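Local structure of mannosephosphate isomerase, putative (Archaeoglobus fulgidus, 1ZX5) at residues E38-E41 with F42-H45; I260-G263 with K264-D268; C275-P278 with A279-S283. The protein probably interconverts D-mannose 6-phosphate and D-fructose 6-phosphate as a zinc-dependent type 1 mannose-6-phosphate isomerase. All blocks are in the same frame, centred on the assembly; numbering follows the deposited sequence.

All three contacts are local: contacts 1 and 3 lie where a strand runs into a loop, contact 2 across a hairpin. Contact 1 is buried, its centre about 9 Å from the centre of the chain, and relies on an edge-to-face aromatic pair and carboxylates met by arginine and lysine. Contact 2, its centre about 25 Å from the centre of the chain, is a surface hairpin held by backbone hydrogen bonds. Contact 3 is buried, a proline-led beta turn between strands 274-277 and 283-288. Contacts 2 and 3 share the cupin region and touch where Leu261 meets Cys275 and Lys264 meets Thr281, while Phe42 of contact 1 packs on 275-278, tying the catalytic-family region to the cupin region.

Contact 1 (E38-E41 with F42-H45); sequences ESWE and FSAH
Two first torsions bring the indole of Trp40 and the imidazole of His45 together where strand 36-41 gives way to the loop: the Trp40 ring stands beside its own backbone N (chi1 -70°), while His45 carries CG on the far side of CB from its backbone N (chi1 -166°). The result is an offset edge-to-face pair, the edge of the six-membered ring of Trp40 turned to the face of the imidazole, with planes at 90° and centroids 5.8 Å apart. Trp40 CZ3 comes nearest at the methylene, 3.8 Å from His45 CB. Ser43 fills the neighbouring part of the same edge, its OG in the indole plane and 3.4 Å from Trp40 CE3. That oxygen also takes the N-H of His45, with His45 N 3.0 Å from Ser43 OG, and so forms an ST turn; a small hydroxyl suits this place because it can reach both backbone and ring edge. It bonds further to O of Arg48, whose side chain makes a cation-pi contact with Trp40. At the other end of the indole, Trp40 NE1 donates to Glu38 OE1 over 2.8 Å, close to the ring plane, meeting OE1 on its anti side and somewhat out of the carboxylate plane; this fixes the ring's rotation. On the opposite face of the strand, which lies between strands 15-17 and 85-92 of the antiparallel sheet, the bent Glu41 chain brings OE2 to Ser39 OG at 2.6 Å. Arg18 and Arg88 form salt bridges with Glu38, and Lys29 with Glu41; His45 NE2 is hydrogen-bonded to Glu114. With positive partners beside both carboxylates, the glutamates are probably ionised despite their burial, and the indole is held at its N-H, its benzene edge and by a cation.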
# COMPACT_ATOMS: atom_id res chain seq x y z
N GLU A 38 -8.90 3.28 6.30
CA GLU A 38 -7.52 3.44 5.86
C GLU A 38 -6.65 4.14 6.89
O GLU A 38 -7.12 4.97 7.64
CB GLU A 38 -7.45 4.22 4.53
CG GLU A 38 -8.55 3.83 3.53
CD GLU A 38 -8.41 4.51 2.18
OE1 GLU A 38 -7.31 5.03 1.86
OE2 GLU A 38 -9.42 4.53 1.44
N SER A 39 -5.38 3.76 6.90
CA SER A 39 -4.34 4.51 7.59
C SER A 39 -3.21 4.73 6.61
O SER A 39 -2.66 3.77 6.09
CB SER A 39 -3.79 3.73 8.78
OG SER A 39 -2.66 4.41 9.29
N TRP A 40 -2.87 6.00 6.37
CA TRP A 40 -1.84 6.38 5.41
C TRP A 40 -0.53 6.55 6.16
O TRP A 40 -0.41 7.40 7.05
CB TRP A 40 -2.25 7.67 4.67
CG TRP A 40 -3.43 7.49 3.70
CD1 TRP A 40 -4.46 6.59 3.80
CD2 TRP A 40 -3.69 8.26 2.50
NE1 TRP A 40 -5.33 6.73 2.74
CE2 TRP A 40 -4.89 7.74 1.93
CE3 TRP A 40 -3.03 9.32 1.86
CZ2 TRP A 40 -5.44 8.26 0.75
CZ3 TRP A 40 -3.58 9.82 0.68
CH2 TRP A 40 -4.77 9.30 0.14
N GLU A 41 0.45 5.71 5.81
CA GLU A 41 1.70 5.64 6.55
C GLU A 41 2.80 6.34 5.76
O GLU A 41 3.21 5.85 4.72
CB GLU A 41 2.07 4.17 6.81
CG GLU A 41 0.95 3.30 7.42
CD GLU A 41 0.83 3.47 8.93
OE1 GLU A 41 1.86 3.63 9.60
OE2 GLU A 41 -0.29 3.44 9.47
N PHE A 42 3.28 7.47 6.28
CA PHE A 42 4.31 8.29 5.63
C PHE A 42 3.86 8.80 4.27
O PHE A 42 4.64 8.82 3.32
CB PHE A 42 5.67 7.57 5.59
CG PHE A 42 6.17 7.21 6.95
CD1 PHE A 42 6.62 8.20 7.82
CD2 PHE A 42 6.10 5.89 7.39
CE1 PHE A 42 7.05 7.88 9.11
CE2 PHE A 42 6.54 5.55 8.68
CZ PHE A 42 7.02 6.56 9.54
N SER A 43 2.59 9.20 4.21
CA SER A 43 2.04 9.76 2.99
C SER A 43 2.69 11.10 2.66
O SER A 43 2.69 12.02 3.48
CB SER A 43 0.53 9.96 3.14
OG SER A 43 0.05 10.83 2.12
N ALA A 44 3.23 11.19 1.44
CA ALA A 44 3.57 12.47 0.85
C ALA A 44 2.57 12.83 -0.25
O ALA A 44 2.90 13.57 -1.18
CB ALA A 44 4.98 12.47 0.31
N HIS A 45 1.35 12.30 -0.16
CA HIS A 45 0.30 12.66 -1.10
C HIS A 45 -0.33 13.98 -0.67
O HIS A 45 -0.77 14.13 0.48
CB HIS A 45 -0.75 11.54 -1.20
CG HIS A 45 -1.67 11.69 -2.37
ND1 HIS A 45 -2.75 12.54 -2.36
CD2 HIS A 45 -1.65 11.11 -3.59
CE1 HIS A 45 -3.37 12.47 -3.53
NE2 HIS A 45 -2.72 11.61 -4.29
O HOH W 1 3.52 6.33 2.06

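Contact 2 (I260-G263 with K264-D268); sequences ILRG and KETAD
Backbone hydrogen bonds are the main tie between Leu261 and Ala267, which form the antiparallel hydrogen-bonded pair of this beta hairpin. Leu261 N reaches Ala267 O at 2.8 Å and nearly straight (172°), although the donor sits above the carbonyl plane; Ala267 N returns to Leu261 O at 2.9 Å. A third bond, from Gly263 N to Glu265 O at 2.9 Å, closes the loop end. Gly263 has phi/psi of -134/-123°, a region glycine enters readily and other residues rarely do. Leu261 O also receives a CA-H...O contact from Thr266 CA at 3.3 Å.

Van der Waals contacts join the face that carries Ile260, Arg262, Thr266 and Asp268. Trans to its own amide nitrogen, the methyl Thr266 CG2 sits between Leu261 O, 3.5 Å away, and Ile260 CG2, 4.0 Å away. Arg262 and Thr266 lie alongside each other, Arg262 CG 4.0 Å from Thr266 OG1, and one face of the guanidinium lies over Ile260 CG2, which sits toward its rim. On the other face Leu261 and Ala267 pack against Phe7.

The charged ends find partners beyond the hairpin: Arg262 pairs with Glu287 of strand 283-288, and Glu265 accepts from the backbone N of Ser6 and Phe7. Backbone bonding thus supplies the cohesion, while the ionic groups anchor the hairpin to the adjoining strand and the N-terminal segment.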
# COMPACT_ATOMS: atom_id res chain seq x y z
N ILE A 260 12.61 -3.93 19.15
CA ILE A 260 13.63 -2.92 19.48
C ILE A 260 14.50 -2.73 18.24
O ILE A 260 14.94 -3.71 17.63
CB ILE A 260 14.45 -3.32 20.75
CG1 ILE A 260 13.50 -3.40 21.96
CG2 ILE A 260 15.61 -2.33 21.00
CD1 ILE A 260 14.10 -4.09 23.17
N LEU A 261 14.70 -1.48 17.84
CA LEU A 261 15.42 -1.14 16.62
C LEU A 261 16.73 -0.50 17.02
O LEU A 261 16.76 0.39 17.87
CB LEU A 261 14.59 -0.18 15.74
CG LEU A 261 13.11 -0.48 15.41
CD1 LEU A 261 12.45 0.63 14.57
CD2 LEU A 261 12.95 -1.83 14.73
N ARG A 262 17.83 -0.95 16.43
CA ARG A 262 19.15 -0.39 16.75
C ARG A 262 19.89 -0.05 15.46
O ARG A 262 20.23 -0.94 14.68
CB ARG A 262 19.99 -1.37 17.61
CG ARG A 262 19.35 -1.73 18.95
CD ARG A 262 20.23 -2.69 19.75
NE ARG A 262 19.70 -2.92 21.10
CZ ARG A 262 18.80 -3.85 21.45
NH1 ARG A 262 18.26 -4.71 20.56
NH2 ARG A 262 18.44 -3.93 22.74
N GLY A 263 20.09 1.24 15.25
CA GLY A 263 20.79 1.76 14.09
C GLY A 263 21.77 2.81 14.57
O GLY A 263 22.62 2.53 15.42
N LYS A 264 21.67 4.02 14.06
CA LYS A 264 22.52 5.09 14.57
C LYS A 264 22.05 5.47 15.98
O LYS A 264 22.85 5.86 16.82
CB LYS A 264 22.53 6.27 13.61
CG LYS A 264 23.23 5.93 12.30
CD LYS A 264 23.40 7.12 11.38
CE LYS A 264 22.07 7.66 10.93
NZ LYS A 264 22.27 8.83 10.01
N GLU A 265 20.74 5.33 16.23
CA GLU A 265 20.17 5.46 17.56
C GLU A 265 19.28 4.24 17.82
O GLU A 265 19.09 3.41 16.94
CB GLU A 265 19.41 6.79 17.69
CG GLU A 265 18.01 6.83 17.03
CD GLU A 265 18.01 6.86 15.49
OE1 GLU A 265 19.07 7.06 14.84
OE2 GLU A 265 16.90 6.68 14.91
N THR A 266 18.76 4.13 19.04
CA THR A 266 17.90 3.01 19.42
C THR A 266 16.47 3.52 19.50
O THR A 266 16.22 4.65 19.94
CB THR A 266 18.40 2.37 20.76
OG1 THR A 266 19.73 1.88 20.58
CG2 THR A 266 17.53 1.20 21.21
N ALA A 267 15.53 2.71 19.04
CA ALA A 267 14.12 3.07 19.05
C ALA A 267 13.33 1.79 19.23
O ALA A 267 13.90 0.71 19.38
CB ALA A 267 13.73 3.76 17.75
N ASP A 268 12.01 1.89 19.24
CA ASP A 268 11.21 0.67 19.21
C ASP A 268 10.00 0.82 18.29
O ASP A 268 9.71 1.91 17.82
CB ASP A 268 10.85 0.17 20.62
CG ASP A 268 9.91 1.11 21.37
OD1 ASP A 268 9.52 2.17 20.85
OD2 ASP A 268 9.55 0.77 22.52
O HOH W 2 22.03 2.23 18.75

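Contact 3 (C275-P278 with A279-S283); sequences CLVP and ASTDS
Pro278, Ala279 and Thr281 carry this contact, a type I beta turn that leads out of strand 274-277. Pro278 holds the first position, and its carbonyl takes the N-H of Thr281, with Thr281 N 3.0 Å from Pro278 O. The bond is fairly straight at hydrogen (166°), yet the donor stands above the carbonyl plane. Proline suits the exit from the strand, since its fixed phi near -63° keeps the chain extended into the turn and it has no N-H to leave unpaired. Its CB lies 3.8 Å from Ser280 OG, while Leu72 of helix 61-73 packs on it. Ala279 follows as a corner residue whose methyl points away from the strand. Thr281 turns back toward the strand; its CB lies 3.9 Å from Val277 CG1, and the two branched side chains cross at about a right angle. With OG1 next to the backbone N (chi1 -74°), CG2 falls beside the carbonyl carbon and also meets Val277 CG1, and the hydroxyl is left to bond with Ser6 OG. Ser280 OG bonds with Glu71. The chemistry is therefore divided: one backbone bond closes the turn, and Thr281 packs back on Val277, while the hydroxyls tie the turn to helix 61-73 and the N-terminal segment.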
# COMPACT_ATOMS: atom_id res chain seq x y z
N CYS A 275 7.72 2.69 10.49
CA CYS A 275 8.92 3.40 10.72
C CYS A 275 9.54 3.70 9.34
O CYS A 275 9.61 2.82 8.49
CB CYS A 275 9.79 2.45 11.54
SG CYS A 275 11.33 2.95 11.79
N LEU A 276 9.99 4.93 9.13
CA LEU A 276 10.66 5.34 7.90
C LEU A 276 12.18 5.34 8.11
O LEU A 276 12.70 6.01 9.02
CB LEU A 276 10.17 6.73 7.45
CG LEU A 276 10.88 7.46 6.31
CD1 LEU A 276 10.59 6.82 4.96
CD2 LEU A 276 10.43 8.94 6.27
N VAL A 277 12.89 4.59 7.27
CA VAL A 277 14.34 4.47 7.36
C VAL A 277 14.97 5.12 6.13
O VAL A 277 14.81 4.62 5.02
CB VAL A 277 14.78 2.98 7.45
CG1 VAL A 277 16.31 2.88 7.68
CG2 VAL A 277 13.97 2.21 8.53
N PRO A 278 15.66 6.26 6.33
CA PRO A 278 16.36 6.90 5.20
C PRO A 278 17.47 6.02 4.62
O PRO A 278 18.07 5.22 5.35
CB PRO A 278 16.95 8.18 5.82
CG PRO A 278 16.16 8.42 7.08
CD PRO A 278 15.82 7.02 7.58
N ALA A 279 17.72 6.17 3.32
CA ALA A 279 18.81 5.46 2.62
C ALA A 279 20.18 5.65 3.24
O ALA A 279 21.06 4.80 3.06
CB ALA A 279 18.85 5.88 1.17
N SER A 280 20.38 6.75 3.95
CA SER A 280 21.65 7.01 4.63
C SER A 280 21.94 6.04 5.78
O SER A 280 23.03 6.05 6.33
CB SER A 280 21.72 8.46 5.13
OG SER A 280 20.67 8.74 6.05
N THR A 281 20.98 5.20 6.14
CA THR A 281 21.23 4.08 7.05
C THR A 281 21.44 2.85 6.17
O THR A 281 20.54 2.46 5.44
CB THR A 281 20.07 3.91 8.09
OG1 THR A 281 20.17 4.95 9.07
CG2 THR A 281 20.13 2.57 8.81
N ASP A 282 22.64 2.29 6.23
CA ASP A 282 23.01 1.11 5.46
C ASP A 282 22.35 -0.14 6.03
O ASP A 282 21.79 -0.95 5.29
CB ASP A 282 24.56 0.95 5.42
CG ASP A 282 25.22 0.98 6.83
OD1 ASP A 282 24.61 1.51 7.80
OD2 ASP A 282 26.38 0.48 6.99
N SER A 283 22.40 -0.28 7.35
CA SER A 283 21.80 -1.41 8.03
C SER A 283 21.57 -1.13 9.50
O SER A 283 22.08 -0.16 10.06
CB SER A 283 22.66 -2.66 7.88
OG SER A 283 23.90 -2.46 8.50